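Local coordinates for protein methanogen homoaconitase large subunit (Methanocaldococcus jannaschii, PDB 4KP2) that forms the large, iron-sulfur-binding subunit of the hydro-lyase that converts (R)-homocitrate to homoisocitrate by way of cis-homoaconitate in 2-oxosuberate biosynthesis, at residues Val45-Ala50 against Asn131-Gly136; Ser70-Asp75 against Tyr161-Gly166; Gly148-Gly153 against Gly237-Ile242. One frame throughout, in Å; residues are numbered along the deposited sequence.

Overall arrangement
All three contacts lie in the same aconitase-family region and gather round one parallel sheet. Interaction 1, a buried contact, joins two of its strands, 49-53 and 133-136. Interaction 3, buried and more central, starts from the next strand, 150-153, and reaches strand 239-242 of a second, mixed sheet. Interaction 2 is more peripheral and partly buried: the loop before strand 77-80 meets the end of helix 156-165, which covers the first contact through Ile162 and Tyr163. Interaction 1 combines parallel main-chain bonds, an aspartate carboxylate on a backbone N-H and a phenylalanine packed on valines; a tryptophan on a helix end marks interaction 2, and side-chain packing with one threonine hydroxyl bond makes interaction 3.

Interaction 1 of 3, residues Val45-Ala50 against Asn131-Gly136; sequences VEVDLA and NMFVAG
Neighbouring parallel strands of the sheet in an alpha-beta-alpha sandwich meet here, Leu49 pairing with Val134 and Ala50 with Ala135. Ala135 N donates to Leu49 O at 2.8 Å, the donor lying almost in line with the carbonyl. Two residues earlier on its strand, Phe133 O accepts from Asp48 N at 3.1 Å and, weakly, from Leu49 N. Just before the strand, the side chain of Asp48 takes over from the backbone: OD2 receives Phe133 N at 3.0 Å from its anti side, somewhat out of the carboxylate plane, while OD1 forms a salt bridge with Lys32.

With CG anti to the backbone N (chi1 -179°), the Phe133 ring extends toward Val45, on the preceding strand 42-46 of the mixed sheet. Val45 CG1 sits over one face, offset toward the rim, 3.8 Å from the centroid in a CH-pi contact. Val47 CG2 comes to the ring's edge, 3.7 Å from Phe133 CE2, and Val47 CG1 rests against Ala135 CB. The Asp48 carboxylate thus binds a lysine with one oxygen and a backbone N-H with the other, a pairing that probably favours its charged form and fixes the start of strand 133-136.

Interaction 2 of 3, residues Ser70-Asp75 against Tyr161-Gly166; sequences SVWNPD and YIYATG
The Trp72 indole lies between Gly166 and Asn73: Gly166 CA sits over the centre of one face, Asn73 CB is offset toward the rim of the opposite face, and Tyr163 O lies in plane at the edge, 3.3 Å from Trp72 CE3. This is loop-to-helix packing in the sandwich, where the connection between helix 57-67 and strand 77-80 meets the C-terminal end of helix 156-165. The first torsion of Trp72, 101°, is away from a staggered position and lays the indole over Gly166. Gly166 CA stands 3.4 Å from the centroid of the five-membered ring, only 12° off its normal, a close CH-pi contact. Gly166 is the first residue to leave the helix and has positive phi; a side chain here would run into Trp72 CD1, so glycine suits both the backbone and the ring above it.

Tyr163 O accepts Trp72 N at 3.0 Å, with an N-H...O angle of 153°, and also receives a CA-H...O contact from Val71 CA at 3.2 Å. Ile162 O comes 3.2 Å from Trp72 CE3, obliquely to the ring and not as a hydrogen bond. Tyr163 OH hydrogen-bonds Thr52 OG1, and both aromatic side chains touch Ala50 and Ile77. The benzene part of the indole reaches the Tyr163 ring near its plane, Trp72 CZ3 lying 4.2 Å from Tyr163 CD1.

Interaction 3 of 3, residues Gly148-Gly153 against Gly237-Ile242; sequences GAFATG and GKTGVI
Thr239 and Ala151 mark a buried packing contact between strands of two different sheets: 150-153 is an outermost strand of the parallel sheet within this chain, and 239-242 belongs to the mixed sheet. The strand axes approach to 6.6 Å and run nearly antiparallel, at 160°, yet the two are tied by a side chain rather than by backbone pairing. The hydroxyl Thr239 OG1 donates to Ala151 O at 2.6 Å, tilted 29° from the carbonyl plane. It is placed there by a first torsion that sets OG1 anti to the backbone N (chi1 -175°), which also turns CG2 to the Phe150 ring, 3.8 Å from CE1. An alanine in place of Thr239 would remove both branches and is likely to leave Ala151 O without this donor and a gap beside Phe150.

Thr152 crosses Thr239 at about a right angle, its CG2 lying 3.8 Å from Thr239 CB and 3.4 Å from Lys238 O. At the far end Gly148 CA makes a strongly bent CA-H...O contact with Ile242 O at 3.2 Å and touches Val241 CG2. The side chain of Ala151 is about 11 Å from that of Cys323, a predicted [4Fe-4S] ligand, so this joint lies near the probable cluster site.

Strand 133-136 pairs with 150-153, while helix 24-33 touches Phe150 and Val241, strand 167-180 meets Phe150, and helix 222-230 packs against Ile242.

Interaction 1 of 3, residues Val45-Ala50 against Asn131-Gly136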
# COMPACT_ATOMS: atom_id res chain seq x y z
N VAL A 45 -11.92 -37.19 -9.15
CA VAL A 45 -12.49 -36.07 -9.89
C VAL A 45 -11.45 -35.33 -10.73
O VAL A 45 -10.39 -34.94 -10.22
CB VAL A 45 -13.16 -35.05 -8.94
CG1 VAL A 45 -13.78 -33.91 -9.73
CG2 VAL A 45 -14.21 -35.75 -8.09
N GLU A 46 -11.75 -35.14 -12.01
CA GLU A 46 -10.90 -34.33 -12.87
C GLU A 46 -11.12 -32.86 -12.54
O GLU A 46 -12.25 -32.38 -12.49
CB GLU A 46 -11.21 -34.59 -14.34
CG GLU A 46 -10.86 -36.00 -14.80
CD GLU A 46 -11.05 -36.19 -16.29
OE1 GLU A 46 -11.56 -35.27 -16.95
OE2 GLU A 46 -10.67 -37.27 -16.80
N VAL A 47 -10.02 -32.14 -12.31
CA VAL A 47 -10.11 -30.74 -11.88
C VAL A 47 -10.30 -29.79 -13.05
O VAL A 47 -9.57 -29.84 -14.04
CB VAL A 47 -8.86 -30.34 -11.07
CG1 VAL A 47 -8.98 -28.91 -10.57
CG2 VAL A 47 -8.67 -31.30 -9.90
N ASP A 48 -11.29 -28.91 -12.92
CA ASP A 48 -11.60 -27.94 -13.97
C ASP A 48 -10.77 -26.66 -13.83
O ASP A 48 -10.53 -25.96 -14.81
CB ASP A 48 -13.09 -27.59 -13.94
CG ASP A 48 -13.96 -28.74 -14.37
OD1 ASP A 48 -13.58 -29.45 -15.32
OD2 ASP A 48 -15.03 -28.94 -13.75
N LEU A 49 -10.35 -26.36 -12.61
CA LEU A 49 -9.61 -25.13 -12.34
C LEU A 49 -8.69 -25.27 -11.14
O LEU A 49 -9.12 -25.63 -10.05
CB LEU A 49 -10.60 -23.98 -12.12
CG LEU A 49 -10.07 -22.55 -12.30
CD1 LEU A 49 -9.59 -22.35 -13.72
CD2 LEU A 49 -11.14 -21.54 -11.94
N ALA A 50 -7.41 -24.98 -11.35
CA ALA A 50 -6.41 -25.07 -10.28
C ALA A 50 -5.72 -23.73 -10.07
O ALA A 50 -5.28 -23.09 -11.02
CB ALA A 50 -5.39 -26.15 -10.59
N ASN A 131 -20.99 -25.60 -12.01
CA ASN A 131 -20.77 -27.05 -12.15
C ASN A 131 -19.30 -27.48 -12.19
O ASN A 131 -19.00 -28.66 -12.34
CB ASN A 131 -21.53 -27.61 -13.36
CG ASN A 131 -23.00 -27.26 -13.34
OD1 ASN A 131 -23.59 -27.03 -12.29
ND2 ASN A 131 -23.61 -27.22 -14.52
N MET A 132 -18.39 -26.52 -12.06
CA MET A 132 -16.97 -26.81 -12.09
C MET A 132 -16.49 -27.52 -10.82
O MET A 132 -17.20 -27.59 -9.82
CB MET A 132 -16.15 -25.52 -12.26
CG MET A 132 -15.89 -25.11 -13.70
SD MET A 132 -14.69 -23.77 -13.78
CE MET A 132 -14.54 -23.54 -15.55
N PHE A 133 -15.27 -28.05 -10.89
CA PHE A 133 -14.57 -28.51 -9.70
C PHE A 133 -13.34 -27.64 -9.53
O PHE A 133 -12.34 -27.82 -10.23
CB PHE A 133 -14.17 -29.98 -9.84
CG PHE A 133 -13.45 -30.53 -8.64
CD1 PHE A 133 -14.15 -31.06 -7.58
CD2 PHE A 133 -12.07 -30.51 -8.58
CE1 PHE A 133 -13.49 -31.56 -6.48
CE2 PHE A 133 -11.40 -31.01 -7.48
CZ PHE A 133 -12.12 -31.54 -6.42
N VAL A 134 -13.41 -26.69 -8.61
CA VAL A 134 -12.34 -25.71 -8.43
C VAL A 134 -11.42 -26.06 -7.27
O VAL A 134 -11.83 -26.07 -6.11
CB VAL A 134 -12.90 -24.29 -8.24
CG1 VAL A 134 -11.77 -23.30 -8.03
CG2 VAL A 134 -13.76 -23.90 -9.43
N ALA A 135 -10.16 -26.33 -7.59
CA ALA A 135 -9.16 -26.64 -6.58
C ALA A 135 -8.24 -25.44 -6.37
O ALA A 135 -7.80 -24.82 -7.34
CB ALA A 135 -8.36 -27.86 -6.98
N GLY A 136 -7.95 -25.12 -5.12
CA GLY A 136 -7.13 -23.97 -4.82
C GLY A 136 -6.19 -24.16 -3.65
O GLY A 136 -6.50 -24.86 -2.68

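Interaction 2 of 3, residues Ser70-Asp75 against Tyr161-Gly166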
# COMPACT_ATOMS: atom_id res chain seq x y z
N SER A 70 6.15 -31.95 -15.47
CA SER A 70 5.25 -31.24 -16.37
C SER A 70 3.89 -31.02 -15.72
O SER A 70 3.46 -31.80 -14.87
CB SER A 70 5.07 -32.03 -17.67
OG SER A 70 4.48 -33.29 -17.41
N VAL A 71 3.22 -29.94 -16.12
CA VAL A 71 1.85 -29.70 -15.68
C VAL A 71 0.90 -30.31 -16.69
O VAL A 71 1.24 -30.46 -17.87
CB VAL A 71 1.56 -28.19 -15.53
CG1 VAL A 71 2.40 -27.60 -14.42
CG2 VAL A 71 1.80 -27.46 -16.85
N TRP A 72 -0.30 -30.68 -16.24
CA TRP A 72 -1.24 -31.37 -17.10
C TRP A 72 -1.93 -30.43 -18.08
O TRP A 72 -2.10 -30.77 -19.25
CB TRP A 72 -2.27 -32.15 -16.26
CG TRP A 72 -3.61 -31.48 -16.13
CD1 TRP A 72 -4.73 -31.74 -16.86
CD2 TRP A 72 -3.95 -30.43 -15.21
NE1 TRP A 72 -5.76 -30.92 -16.45
CE2 TRP A 72 -5.30 -30.11 -15.44
CE3 TRP A 72 -3.25 -29.74 -14.22
CZ2 TRP A 72 -5.97 -29.13 -14.71
CZ3 TRP A 72 -3.91 -28.76 -13.50
CH2 TRP A 72 -5.26 -28.47 -13.75
N ASN A 73 -2.29 -29.24 -17.62
CA ASN A 73 -2.99 -28.28 -18.48
C ASN A 73 -2.80 -26.85 -17.98
O ASN A 73 -3.46 -26.43 -17.03
CB ASN A 73 -4.48 -28.62 -18.55
CG ASN A 73 -5.18 -27.92 -19.70
OD1 ASN A 73 -4.85 -26.78 -20.06
ND2 ASN A 73 -6.16 -28.59 -20.29
N PRO A 74 -1.89 -26.10 -18.62
CA PRO A 74 -1.59 -24.70 -18.27
C PRO A 74 -2.81 -23.80 -18.36
O PRO A 74 -2.94 -22.87 -17.57
CB PRO A 74 -0.57 -24.29 -19.33
CG PRO A 74 0.06 -25.57 -19.77
CD PRO A 74 -1.05 -26.58 -19.73
N ASP A 75 -3.70 -24.07 -19.31
CA ASP A 75 -4.90 -23.27 -19.50
C ASP A 75 -5.86 -23.40 -18.32
O ASP A 75 -6.64 -22.49 -18.03
CB ASP A 75 -5.62 -23.66 -20.79
CG ASP A 75 -4.79 -23.36 -22.03
OD1 ASP A 75 -3.56 -23.22 -21.90
OD2 ASP A 75 -5.38 -23.26 -23.13
N TYR A 161 0.08 -32.43 -6.78
CA TYR A 161 -0.52 -33.63 -7.34
C TYR A 161 -1.53 -33.27 -8.42
O TYR A 161 -1.54 -33.86 -9.50
CB TYR A 161 -1.22 -34.43 -6.23
CG TYR A 161 -1.84 -35.73 -6.68
CD1 TYR A 161 -1.09 -36.90 -6.71
CD2 TYR A 161 -3.17 -35.79 -7.07
CE1 TYR A 161 -1.66 -38.10 -7.12
CE2 TYR A 161 -3.74 -36.98 -7.48
CZ TYR A 161 -2.98 -38.13 -7.50
OH TYR A 161 -3.55 -39.31 -7.91
N ILE A 162 -2.37 -32.28 -8.12
CA ILE A 162 -3.38 -31.82 -9.06
C ILE A 162 -2.74 -31.13 -10.27
O ILE A 162 -3.19 -31.31 -11.40
CB ILE A 162 -4.38 -30.87 -8.37
CG1 ILE A 162 -5.23 -31.64 -7.36
CG2 ILE A 162 -5.27 -30.17 -9.39
CD1 ILE A 162 -6.24 -30.80 -6.63
N TYR A 163 -1.68 -30.37 -10.02
CA TYR A 163 -0.95 -29.70 -11.08
C TYR A 163 -0.35 -30.68 -12.08
O TYR A 163 -0.13 -30.35 -13.24
CB TYR A 163 0.16 -28.82 -10.50
CG TYR A 163 -0.28 -27.43 -10.12
CD1 TYR A 163 -1.53 -26.95 -10.48
CD2 TYR A 163 0.56 -26.58 -9.40
CE1 TYR A 163 -1.94 -25.68 -10.13
CE2 TYR A 163 0.17 -25.31 -9.05
CZ TYR A 163 -1.09 -24.86 -9.41
OH TYR A 163 -1.49 -23.59 -9.07
N ALA A 164 -0.09 -31.90 -11.62
CA ALA A 164 0.60 -32.89 -12.44
C ALA A 164 -0.35 -33.85 -13.17
O ALA A 164 -0.08 -34.25 -14.30
CB ALA A 164 1.59 -33.68 -11.60
N THR A 165 -1.45 -34.20 -12.52
CA THR A 165 -2.37 -35.19 -13.07
C THR A 165 -3.68 -34.58 -13.54
O THR A 165 -4.35 -35.12 -14.43
CB THR A 165 -2.67 -36.31 -12.05
OG1 THR A 165 -3.31 -35.75 -10.90
CG2 THR A 165 -1.39 -37.01 -11.63
N GLY A 166 -4.06 -33.45 -12.95
CA GLY A 166 -5.31 -32.80 -13.27
C GLY A 166 -6.49 -33.49 -12.61
O GLY A 166 -7.65 -33.21 -12.91

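Interaction 3 of 3, residues Gly148-Gly153 against Gly237-Ile242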
# COMPACT_ATOMS: atom_id res chain seq x y z
N GLY A 148 -22.14 -22.14 -7.98
CA GLY A 148 -22.77 -23.44 -8.11
C GLY A 148 -21.75 -24.50 -8.50
O GLY A 148 -22.07 -25.46 -9.18
N ALA A 149 -20.51 -24.30 -8.06
CA ALA A 149 -19.44 -25.23 -8.36
C ALA A 149 -18.80 -25.75 -7.07
O ALA A 149 -18.68 -25.02 -6.09
CB ALA A 149 -18.39 -24.57 -9.23
N PHE A 150 -18.40 -27.02 -7.09
CA PHE A 150 -17.75 -27.62 -5.93
C PHE A 150 -16.31 -27.14 -5.84
O PHE A 150 -15.46 -27.52 -6.65
CB PHE A 150 -17.80 -29.14 -6.03
CG PHE A 150 -17.33 -29.84 -4.79
CD1 PHE A 150 -18.20 -30.14 -3.76
CD2 PHE A 150 -16.00 -30.20 -4.65
CE1 PHE A 150 -17.76 -30.78 -2.61
CE2 PHE A 150 -15.55 -30.84 -3.51
CZ PHE A 150 -16.43 -31.13 -2.49
N ALA A 151 -16.04 -26.30 -4.84
CA ALA A 151 -14.71 -25.71 -4.69
C ALA A 151 -14.16 -25.89 -3.28
O ALA A 151 -14.79 -25.50 -2.30
CB ALA A 151 -14.74 -24.24 -5.07
N THR A 152 -12.98 -26.49 -3.19
CA THR A 152 -12.33 -26.71 -1.90
C THR A 152 -10.86 -26.29 -1.94
O THR A 152 -10.29 -26.08 -3.01
CB THR A 152 -12.40 -28.19 -1.48
OG1 THR A 152 -11.90 -29.02 -2.53
CG2 THR A 152 -13.84 -28.59 -1.17
N GLY A 153 -10.26 -26.16 -0.76
CA GLY A 153 -8.87 -25.76 -0.65
C GLY A 153 -7.94 -26.92 -0.35
O GLY A 153 -8.27 -27.81 0.44
N GLY A 237 -16.60 -26.15 7.69
CA GLY A 237 -17.12 -26.69 6.45
C GLY A 237 -16.07 -26.97 5.40
O GLY A 237 -15.12 -26.20 5.23
N LYS A 238 -16.23 -28.09 4.69
CA LYS A 238 -15.32 -28.45 3.62
C LYS A 238 -15.49 -27.47 2.46
O LYS A 238 -14.53 -27.11 1.79
CB LYS A 238 -15.59 -29.88 3.15
CG LYS A 238 -14.55 -30.43 2.19
CD LYS A 238 -13.18 -30.50 2.86
CE LYS A 238 -12.14 -31.09 1.92
NZ LYS A 238 -10.80 -31.18 2.56
N THR A 239 -16.74 -27.06 2.23
CA THR A 239 -17.05 -26.08 1.20
C THR A 239 -18.45 -25.51 1.41
O THR A 239 -19.28 -26.10 2.12
CB THR A 239 -16.98 -26.69 -0.21
OG1 THR A 239 -17.18 -25.66 -1.19
CG2 THR A 239 -18.04 -27.77 -0.39
N GLY A 240 -18.71 -24.36 0.80
CA GLY A 240 -20.02 -23.76 0.83
C GLY A 240 -20.51 -23.52 -0.58
O GLY A 240 -19.83 -22.86 -1.37
N VAL A 241 -21.67 -24.07 -0.91
CA VAL A 241 -22.18 -23.99 -2.28
C VAL A 241 -23.58 -23.39 -2.36
O VAL A 241 -24.43 -23.65 -1.51
CB VAL A 241 -22.13 -25.38 -2.98
CG1 VAL A 241 -23.10 -26.35 -2.32
CG2 VAL A 241 -22.41 -25.25 -4.47
N ILE A 242 -23.81 -22.57 -3.38
CA ILE A 242 -25.11 -21.96 -3.61
C ILE A 242 -25.60 -22.28 -5.02
O ILE A 242 -24.85 -22.17 -5.99
CB ILE A 242 -25.05 -20.43 -3.42
CG1 ILE A 242 -24.80 -20.09 -1.95
CG2 ILE A 242 -26.34 -19.78 -3.89
CD1 ILE A 242 -24.80 -18.61 -1.66